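Local coordinates for PqqA binding protein (Xanthomonas campestris pv. campestris, PDB 3G2B) that probably binds the precursor peptide PqqA and presents it to PqqE during biosynthesis of the redox cofactor pyrroloquinoline quinone, at residues R20-R25 / Q29-A34; A49-G54 / Q63-E68; Q56-I61 / T78-L83. All blocks are in the same frame, centred on the assembly; numbering follows the deposited sequence.

How the contacts relate
Contact 1 stands apart: its centre lies 39 Å from that of contact 2 and 37 Å from that of contact 3, on the other side of the chain's centre. It is a surface hairpin, built on backbone hydrogen bonds and an aromatic stack. Contacts 2 and 3 lie side by side in the helical part, centres 8 Å apart, and share helix 58-68. Contact 2, partly buried, joins it to the end of helix 44-51 through a salt bridge near the surface; contact 3 joins its first turn to helix 73-89 through mostly buried aliphatic side chains. Y52, of segment 49-54, packs on L58 and I61 of contact 3, joining the two. All three also touch the second subunit.

Contact 1. Residues R20-R25 / Q29-A34; sequences RLQHDR and QWVLLA
Q29 opens its strand of an antiparallel β-hairpin opposite D24, and its O takes D24 N at 2.8 Å. The carboxylate of D24 turns back into the hairpin loop, where OD1 accepts R27 N. W30, opposite H23 in a non-hydrogen-bonded pair, swings its indole over that partner (chi1 -73°, CG anti to the carbonyl carbon). The imidazole and the five-membered ring form an offset stack, centroids 4.3 Å apart and planes at 4°, nearly parallel, while H23 CB sits 3.6 Å from the centroid of the six-membered ring in a CH-pi contact. L21 CG meets the indole at its edge, 3.7 Å from W30 CE3. Flat aromatic rings suit this outer face, where each covers part of the other's surface. V31 is β-branched, as befits an extended strand, and buried; its N and O bind Q22 O and N at 2.9 and 2.8 Å. L32 CD2 lies 4.2 Å from L21 CD1, and L32 also packs on L41 of the second subunit, whose strand pairs with 30-34 and carries the sheet onward. L33 and R20 form a hydrogen-bonded pair: L33 N points nearly straight (167°) at R20 O, 2.8 Å away in the carbonyl plane.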
loop_
_atom_site.group_PDB
_atom_site.type_symbol
_atom_site.label_atom_id
_atom_site.label_comp_id
_atom_site.label_asym_id
_atom_site.label_seq_id
_atom_site.Cartn_x
_atom_site.Cartn_y
_atom_site.Cartn_z
ATOM N N ARG A 20 2.072 -13.277 5.343
ATOM C CA ARG A 20 2.781 -14.535 5.485
ATOM C C ARG A 20 3.411 -15.053 4.210
ATOM O O ARG A 20 2.958 -14.767 3.106
ATOM C CB ARG A 20 1.847 -15.590 6.080
ATOM C CG ARG A 20 0.603 -15.879 5.269
ATOM C CD ARG A 20 -0.411 -16.634 6.121
ATOM N NE ARG A 20 -1.605 -17.020 5.376
ATOM C CZ ARG A 20 -1.654 -18.017 4.498
ATOM N NH1 ARG A 20 -2.790 -18.290 3.868
ATOM N NH2 ARG A 20 -0.573 -18.748 4.256
ATOM N N LEU A 21 4.485 -15.809 4.387
ATOM C CA LEU A 21 5.205 -16.390 3.270
ATOM C C LEU A 21 4.494 -17.674 2.861
ATOM O O LEU A 21 4.109 -18.471 3.715
ATOM C CB LEU A 21 6.640 -16.704 3.694
ATOM C CG LEU A 21 7.571 -17.285 2.633
ATOM C CD1 LEU A 21 7.750 -16.279 1.509
ATOM C CD2 LEU A 21 8.915 -17.621 3.267
ATOM N N GLN A 22 4.305 -17.864 1.559
ATOM C CA GLN A 22 3.658 -19.067 1.048
ATOM C C GLN A 22 4.390 -19.623 -0.160
ATOM O O GLN A 22 4.835 -18.880 -1.036
ATOM C CB GLN A 22 2.200 -18.809 0.642
ATOM C CG GLN A 22 1.615 -19.955 -0.196
ATOM C CD GLN A 22 0.180 -19.724 -0.644
ATOM O OE1 GLN A 22 -0.772 -20.102 0.043
ATOM N NE2 GLN A 22 0.021 -19.092 -1.800
ATOM N N HIS A 23 4.506 -20.943 -0.194
ATOM C CA HIS A 23 5.147 -21.621 -1.301
ATOM C C HIS A 23 4.025 -22.018 -2.264
ATOM O O HIS A 23 3.275 -22.961 -1.990
ATOM C CB HIS A 23 5.868 -22.875 -0.795
ATOM C CG HIS A 23 6.587 -23.634 -1.862
ATOM N ND1 HIS A 23 7.018 -24.933 -1.686
ATOM C CD2 HIS A 23 6.965 -23.279 -3.112
ATOM C CE1 HIS A 23 7.629 -25.343 -2.784
ATOM N NE2 HIS A 23 7.612 -24.357 -3.663
ATOM N N ASP A 24 3.879 -21.282 -3.363
ATOM C CA ASP A 24 2.849 -21.620 -4.345
ATOM C C ASP A 24 3.480 -22.675 -5.242
ATOM O O ASP A 24 4.000 -22.384 -6.315
ATOM C CB ASP A 24 2.442 -20.411 -5.186
ATOM C CG ASP A 24 1.259 -20.714 -6.088
ATOM O OD1 ASP A 24 1.108 -21.886 -6.494
ATOM O OD2 ASP A 24 0.485 -19.787 -6.404
ATOM N N ARG A 25 3.434 -23.910 -4.772
ATOM C CA ARG A 25 4.018 -25.030 -5.485
ATOM C C ARG A 25 3.531 -25.194 -6.922
ATOM O O ARG A 25 4.323 -25.462 -7.825
ATOM C CB ARG A 25 3.745 -26.297 -4.693
ATOM C CG ARG A 25 4.248 -27.538 -5.333
ATOM C CD ARG A 25 4.024 -28.679 -4.385
ATOM N NE ARG A 25 5.276 -29.331 -4.036
ATOM C CZ ARG A 25 5.353 -30.359 -3.202
ATOM N NH1 ARG A 25 6.527 -30.917 -2.938
ATOM N NH2 ARG A 25 4.246 -30.819 -2.632
ATOM N N GLN A 29 6.619 -20.845 -7.334
ATOM C CA GLN A 29 7.083 -19.553 -6.862
ATOM C C GLN A 29 6.717 -19.350 -5.410
ATOM O O GLN A 29 5.815 -20.004 -4.886
ATOM C CB GLN A 29 6.479 -18.422 -7.694
ATOM C CG GLN A 29 4.968 -18.361 -7.655
ATOM C CD GLN A 29 4.423 -17.083 -8.264
ATOM O OE1 GLN A 29 4.879 -16.641 -9.315
ATOM N NE2 GLN A 29 3.431 -16.488 -7.608
ATOM N N TRP A 30 7.443 -18.456 -4.752
ATOM C CA TRP A 30 7.161 -18.142 -3.366
ATOM C C TRP A 30 6.553 -16.753 -3.385
ATOM O O TRP A 30 6.912 -15.932 -4.219
ATOM C CB TRP A 30 8.444 -18.151 -2.531
ATOM C CG TRP A 30 8.967 -19.530 -2.279
ATOM C CD1 TRP A 30 9.609 -20.342 -3.172
ATOM C CD2 TRP A 30 8.869 -20.270 -1.061
ATOM N NE1 TRP A 30 9.915 -21.544 -2.580
ATOM C CE2 TRP A 30 9.474 -21.526 -1.284
ATOM C CE3 TRP A 30 8.328 -19.994 0.203
ATOM C CZ2 TRP A 30 9.553 -22.507 -0.292
ATOM C CZ3 TRP A 30 8.409 -20.972 1.193
ATOM C CH2 TRP A 30 9.018 -22.213 0.938
ATOM N N VAL A 31 5.624 -16.496 -2.475
ATOM C CA VAL A 31 4.974 -15.196 -2.424
ATOM C C VAL A 31 4.694 -14.778 -0.993
ATOM O O VAL A 31 4.809 -15.573 -0.058
ATOM C CB VAL A 31 3.606 -15.213 -3.163
ATOM C CG1 VAL A 31 3.779 -15.687 -4.602
ATOM C CG2 VAL A 31 2.630 -16.124 -2.428
ATOM N N LEU A 32 4.355 -13.505 -0.834
ATOM C CA LEU A 32 3.953 -12.973 0.453
ATOM C C LEU A 32 2.475 -12.714 0.231
ATOM O O LEU A 32 2.093 -12.138 -0.791
ATOM C CB LEU A 32 4.650 -11.649 0.773
ATOM C CG LEU A 32 6.109 -11.730 1.218
ATOM C CD1 LEU A 32 6.666 -10.324 1.376
ATOM C CD2 LEU A 32 6.208 -12.487 2.534
ATOM N N LEU A 33 1.647 -13.167 1.162
ATOM C CA LEU A 33 0.210 -12.956 1.063
ATOM C C LEU A 33 -0.121 -11.841 2.037
ATOM O O LEU A 33 0.115 -11.978 3.238
ATOM C CB LEU A 33 -0.557 -14.219 1.463
ATOM C CG LEU A 33 -0.295 -15.496 0.667
ATOM C CD1 LEU A 33 -0.654 -15.278 -0.791
ATOM C CD2 LEU A 33 1.163 -15.887 0.816
ATOM N N ALA A 34 -0.638 -10.735 1.514
ATOM C CA ALA A 34 -1.011 -9.589 2.341
ATOM C C ALA A 34 -2.493 -9.730 2.665
ATOM O O ALA A 34 -3.301 -10.023 1.787
ATOM C CB ALA A 34 -0.760 -8.297 1.588
#

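Contact 2. Residues A49-G54 / Q63-E68; sequences AQRYDG and QTLAAE
R51, in the last turn of helix 44-51, stretches its guanidinium across to E68 at the end of helix 58-68, linking two neighbouring helices in a helical part that resembles helix-turn-helix domains. The ionic part is a salt bridge resting on one carboxylate oxygen. E68 OE1 receives R51 NH1 at 3.1 Å through its syn lone pair, and a weak bond from R51 NH2 at 3.3 Å. OE1 therefore sits at the guanidinium edge, near its plane, between the two terminal nitrogens. The two flat groups are nonetheless turned 77° apart, consistent with a grip through OE1 alone rather than a side-on, two-oxygen pairing. Arginine suits the place because its chain is long enough to span helices whose CA atoms at R51 and L65 are 9.4 Å apart, and glutamate comes to meet it with a chain extended beyond CG.

A second polar bond steadies the guanidinium from its own helix: R51 NE donates to Q50 OE1 at 2.9 Å, also close to the guanidinium plane. With NE held at one end and the terminal nitrogens at the other, rotation of the group should be restricted. A bend in the arginine chain (chi2 -58°) brings NE to Q50 and the terminal nitrogens to E68.

Methyl groups make van der Waals contacts with the same guanidinium. T64 turns its methyl to the guanidinium edge, CG2 lying 3.8 Å from NH2, while its OG1 binds Q60 O within its own helix. Leucine suits the inner side, where L65 packs on V47 and V48 of helix 44-51; its CD2 presses obliquely on R51 NH2 at 3.2 Å.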
loop_
_atom_site.group_PDB
_atom_site.type_symbol
_atom_site.label_atom_id
_atom_site.label_comp_id
_atom_site.label_asym_id
_atom_site.label_seq_id
_atom_site.Cartn_x
_atom_site.Cartn_y
_atom_site.Cartn_z
ATOM N N ALA A 49 -15.593 8.685 -2.604
ATOM C CA ALA A 49 -15.215 7.333 -2.989
ATOM C C ALA A 49 -16.226 6.743 -3.969
ATOM O O ALA A 49 -15.864 6.009 -4.882
ATOM C CB ALA A 49 -15.111 6.456 -1.751
ATOM N N GLN A 50 -17.497 7.077 -3.769
ATOM C CA GLN A 50 -18.569 6.581 -4.622
ATOM C C GLN A 50 -18.551 7.283 -5.977
ATOM O O GLN A 50 -18.923 6.693 -6.992
ATOM C CB GLN A 50 -19.920 6.799 -3.926
ATOM C CG GLN A 50 -21.153 6.293 -4.680
ATOM C CD GLN A 50 -21.708 7.305 -5.664
ATOM O OE1 GLN A 50 -21.814 8.490 -5.355
ATOM N NE2 GLN A 50 -22.083 6.839 -6.850
ATOM N N ARG A 51 -18.092 8.531 -5.988
ATOM C CA ARG A 51 -18.044 9.320 -7.215
ATOM C C ARG A 51 -16.887 9.005 -8.162
ATOM O O ARG A 51 -16.955 9.346 -9.343
ATOM C CB ARG A 51 -18.045 10.818 -6.876
ATOM C CG ARG A 51 -19.320 11.286 -6.190
ATOM C CD ARG A 51 -20.540 10.993 -7.053
ATOM N NE ARG A 51 -21.794 11.253 -6.351
ATOM C CZ ARG A 51 -22.320 12.459 -6.161
ATOM N NH1 ARG A 51 -23.465 12.583 -5.504
ATOM N NH2 ARG A 51 -21.717 13.538 -6.638
ATOM N N TYR A 52 -15.826 8.372 -7.662
ATOM C CA TYR A 52 -14.697 8.019 -8.525
ATOM C C TYR A 52 -15.232 7.147 -9.658
ATOM O O TYR A 52 -16.015 6.233 -9.410
ATOM C CB TYR A 52 -13.653 7.193 -7.768
ATOM C CG TYR A 52 -12.857 7.903 -6.691
ATOM C CD1 TYR A 52 -12.451 7.211 -5.553
ATOM C CD2 TYR A 52 -12.469 9.238 -6.823
ATOM C CE1 TYR A 52 -11.678 7.816 -4.568
ATOM C CE2 TYR A 52 -11.685 9.864 -5.833
ATOM C CZ TYR A 52 -11.296 9.140 -4.710
ATOM O OH TYR A 52 -10.532 9.728 -3.714
ATOM N N ASP A 53 -14.811 7.421 -10.890
ATOM C CA ASP A 53 -15.249 6.622 -12.035
ATOM C C ASP A 53 -14.173 6.516 -13.112
ATOM O O ASP A 53 -14.454 6.123 -14.252
ATOM C CB ASP A 53 -16.544 7.190 -12.634
ATOM C CG ASP A 53 -16.366 8.574 -13.236
ATOM O OD1 ASP A 53 -17.380 9.150 -13.696
ATOM O OD2 ASP A 53 -15.235 9.095 -13.256
ATOM N N GLY A 54 -12.941 6.858 -12.741
ATOM C CA GLY A 54 -11.822 6.790 -13.664
ATOM C C GLY A 54 -11.951 7.721 -14.851
ATOM O O GLY A 54 -11.248 7.560 -15.852
ATOM N N GLN A 63 -16.195 20.299 -7.635
ATOM C CA GLN A 63 -17.135 21.300 -8.133
ATOM C C GLN A 63 -18.567 20.774 -8.008
ATOM O O GLN A 63 -19.460 21.487 -7.553
ATOM C CB GLN A 63 -16.818 21.630 -9.594
ATOM C CG GLN A 63 -17.973 22.279 -10.372
ATOM C CD GLN A 63 -18.340 23.669 -9.886
ATOM O OE1 GLN A 63 -19.407 24.190 -10.224
ATOM N NE2 GLN A 63 -17.460 24.286 -9.108
ATOM N N THR A 64 -18.767 19.519 -8.402
ATOM C CA THR A 64 -20.078 18.877 -8.334
ATOM C C THR A 64 -20.574 18.799 -6.893
ATOM O O THR A 64 -21.680 19.241 -6.578
ATOM C CB THR A 64 -20.020 17.443 -8.919
ATOM O OG1 THR A 64 -19.724 17.511 -10.320
ATOM C CG2 THR A 64 -21.345 16.719 -8.719
ATOM N N LEU A 65 -19.749 18.243 -6.014
ATOM C CA LEU A 65 -20.135 18.108 -4.613
ATOM C C LEU A 65 -20.363 19.442 -3.911
ATOM O O LEU A 65 -21.304 19.582 -3.126
ATOM C CB LEU A 65 -19.084 17.299 -3.847
ATOM C CG LEU A 65 -18.927 15.840 -4.281
ATOM C CD1 LEU A 65 -17.968 15.126 -3.332
ATOM C CD2 LEU A 65 -20.290 15.154 -4.273
ATOM N N ALA A 66 -19.518 20.430 -4.181
ATOM C CA ALA A 66 -19.698 21.717 -3.528
ATOM C C ALA A 66 -21.036 22.318 -3.947
ATOM O O ALA A 66 -21.746 22.895 -3.127
ATOM C CB ALA A 66 -18.545 22.666 -3.872
ATOM N N ALA A 67 -21.385 22.165 -5.221
ATOM C CA ALA A 67 -22.646 22.701 -5.716
ATOM C C ALA A 67 -23.822 21.951 -5.099
ATOM O O ALA A 67 -24.812 22.564 -4.699
ATOM C CB ALA A 67 -22.698 22.605 -7.238
ATOM N N GLU A 68 -23.708 20.627 -5.013
ATOM C CA GLU A 68 -24.773 19.808 -4.438
ATOM C C GLU A 68 -24.994 20.092 -2.957
ATOM O O GLU A 68 -26.131 20.116 -2.486
ATOM C CB GLU A 68 -24.465 18.317 -4.605
ATOM C CG GLU A 68 -24.347 17.850 -6.045
ATOM C CD GLU A 68 -24.209 16.344 -6.161
ATOM O OE1 GLU A 68 -23.794 15.697 -5.176
ATOM O OE2 GLU A 68 -24.502 15.805 -7.248
#

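Contact 3. Residues Q56-I61 / T78-L83; sequences QSLAQI and TDVIEL
OE1 of Q60 accepts the backbone N of S57 at 2.9 Å, at the start of helix 58-68 and just before L58, which meets V80 and I81 of helix 73-89. The bond lies in the plane of the glutamine carbonyl, on a lone pair, and is fairly straight at 162°. In return Q60 N reaches S57 OG at 3.1 Å, making a capping box. Serine suits the N-cap because its short hydroxyl folds back to an amide N-H of the first turn, which has no partner one turn earlier in the helix. S57 O also takes I61 N, the first regular bond of the helix.

L58, directly after the cap, carries the contact. Its first torsion (chi1 -60°, CG anti to the carbonyl carbon) carries CG toward the facing helix, where the two methyls part and the fork straddles two successive residues. CD2 meets V80 CG1 at 3.8 Å, and L58 CB backs the same methyl at 3.9 Å. The other branch, CD1, lies 4.1 Å from I81 CG1.

The contact lies in the helical part of the fold, which is probably related to helix-turn-helix domains, and here helices 58-68 and 73-89 pack through aliphatic side chains. V80 also touches V48 of helix 44-51, so a compact branched residue suits its position between helices. Both L58 and V80 are buried; I81, partly exposed, also packs on R9 of the second subunit. The backbone of L58 and A59 hydrogen-bonds to that subunit as well. V80 sends CG1 anti to its backbone nitrogen (chi1 171°), the rotation that brings this methyl up to L58.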
loop_
_atom_site.group_PDB
_atom_site.type_symbol
_atom_site.label_atom_id
_atom_site.label_comp_id
_atom_site.label_asym_id
_atom_site.label_seq_id
_atom_site.Cartn_x
_atom_site.Cartn_y
_atom_site.Cartn_z
ATOM N N GLN A 56 -13.975 11.338 -14.312
ATOM C CA GLN A 56 -14.085 12.653 -13.684
ATOM C C GLN A 56 -12.808 12.959 -12.912
ATOM O O GLN A 56 -12.234 12.073 -12.280
ATOM C CB GLN A 56 -15.268 12.674 -12.710
ATOM C CG GLN A 56 -16.612 12.386 -13.351
ATOM C CD GLN A 56 -17.084 13.517 -14.241
ATOM O OE1 GLN A 56 -17.551 13.290 -15.359
ATOM N NE2 GLN A 56 -16.977 14.744 -13.743
ATOM N N SER A 57 -12.368 14.211 -12.955
ATOM C CA SER A 57 -11.164 14.617 -12.235
ATOM C C SER A 57 -11.568 15.040 -10.833
ATOM O O SER A 57 -12.754 15.238 -10.563
ATOM C CB SER A 57 -10.496 15.798 -12.934
ATOM O OG SER A 57 -11.300 16.959 -12.821
ATOM N N LEU A 58 -10.590 15.186 -9.942
ATOM C CA LEU A 58 -10.895 15.604 -8.576
ATOM C C LEU A 58 -11.493 17.007 -8.599
ATOM O O LEU A 58 -12.347 17.339 -7.779
ATOM C CB LEU A 58 -9.635 15.583 -7.706
ATOM C CG LEU A 58 -8.946 14.220 -7.585
ATOM C CD1 LEU A 58 -7.834 14.318 -6.535
ATOM C CD2 LEU A 58 -9.955 13.149 -7.189
ATOM N N ALA A 59 -11.038 17.831 -9.539
ATOM C CA ALA A 59 -11.564 19.184 -9.665
ATOM C C ALA A 59 -13.054 19.108 -9.986
ATOM O O ALA A 59 -13.866 19.811 -9.384
ATOM C CB ALA A 59 -10.819 19.938 -10.770
ATOM N N GLN A 60 -13.414 18.240 -10.928
ATOM C CA GLN A 60 -14.812 18.078 -11.315
ATOM C C GLN A 60 -15.632 17.502 -10.168
ATOM O O GLN A 60 -16.754 17.932 -9.917
ATOM C CB GLN A 60 -14.916 17.167 -12.538
ATOM C CG GLN A 60 -14.362 17.800 -13.803
ATOM C CD GLN A 60 -14.335 16.835 -14.979
ATOM O OE1 GLN A 60 -13.633 15.824 -14.954
ATOM N NE2 GLN A 60 -15.104 17.146 -16.020
ATOM N N ILE A 61 -15.070 16.525 -9.470
ATOM C CA ILE A 61 -15.779 15.920 -8.350
ATOM C C ILE A 61 -16.053 16.967 -7.272
ATOM O O ILE A 61 -17.154 17.031 -6.724
ATOM C CB ILE A 61 -14.971 14.745 -7.756
ATOM C CG1 ILE A 61 -14.952 13.584 -8.758
ATOM C CG2 ILE A 61 -15.586 14.300 -6.429
ATOM C CD1 ILE A 61 -14.040 12.438 -8.368
ATOM N N THR A 78 -9.857 20.961 -1.585
ATOM C CA THR A 78 -8.758 20.605 -0.696
ATOM C C THR A 78 -9.050 19.266 -0.018
ATOM O O THR A 78 -8.189 18.390 0.043
ATOM C CB THR A 78 -8.549 21.684 0.390
ATOM O OG1 THR A 78 -7.927 22.831 -0.197
ATOM C CG2 THR A 78 -7.674 21.160 1.522
ATOM N N ASP A 79 -10.272 19.111 0.481
ATOM C CA ASP A 79 -10.667 17.886 1.161
ATOM C C ASP A 79 -10.631 16.674 0.232
ATOM O O ASP A 79 -10.184 15.589 0.625
ATOM C CB ASP A 79 -12.059 18.059 1.775
ATOM C CG ASP A 79 -12.032 18.880 3.060
ATOM O OD1 ASP A 79 -11.025 19.577 3.316
ATOM O OD2 ASP A 79 -13.018 18.830 3.820
ATOM N N VAL A 80 -11.093 16.861 -1.001
ATOM C CA VAL A 80 -11.101 15.781 -1.982
ATOM C C VAL A 80 -9.677 15.354 -2.301
ATOM O O VAL A 80 -9.370 14.167 -2.366
ATOM C CB VAL A 80 -11.817 16.214 -3.290
ATOM C CG1 VAL A 80 -11.611 15.163 -4.382
ATOM C CG2 VAL A 80 -13.297 16.402 -3.028
ATOM N N ILE A 81 -8.793 16.325 -2.501
ATOM C CA ILE A 81 -7.408 16.001 -2.803
ATOM C C ILE A 81 -6.735 15.307 -1.620
ATOM O O ILE A 81 -5.998 14.343 -1.805
ATOM C CB ILE A 81 -6.618 17.262 -3.193
ATOM C CG1 ILE A 81 -7.167 17.810 -4.511
ATOM C CG2 ILE A 81 -5.138 16.933 -3.324
ATOM C CD1 ILE A 81 -6.487 19.084 -4.993
ATOM N N GLU A 82 -6.995 15.790 -0.408
ATOM C CA GLU A 82 -6.408 15.183 0.785
ATOM C C GLU A 82 -6.829 13.718 0.902
ATOM O O GLU A 82 -5.992 12.840 1.123
ATOM C CB GLU A 82 -6.844 15.941 2.044
ATOM C CG GLU A 82 -6.457 15.237 3.346
ATOM C CD GLU A 82 -6.964 15.954 4.590
ATOM O OE1 GLU A 82 -8.165 16.304 4.639
ATOM O OE2 GLU A 82 -6.162 16.158 5.526
ATOM N N LEU A 83 -8.123 13.453 0.743
ATOM C CA LEU A 83 -8.626 12.084 0.836
ATOM C C LEU A 83 -8.016 11.178 -0.223
ATOM O O LEU A 83 -7.567 10.067 0.072
ATOM C CB LEU A 83 -10.151 12.058 0.681
ATOM C CG LEU A 83 -10.742 10.658 0.471
ATOM C CD1 LEU A 83 -10.609 9.850 1.754
ATOM C CD2 LEU A 83 -12.203 10.773 0.057
#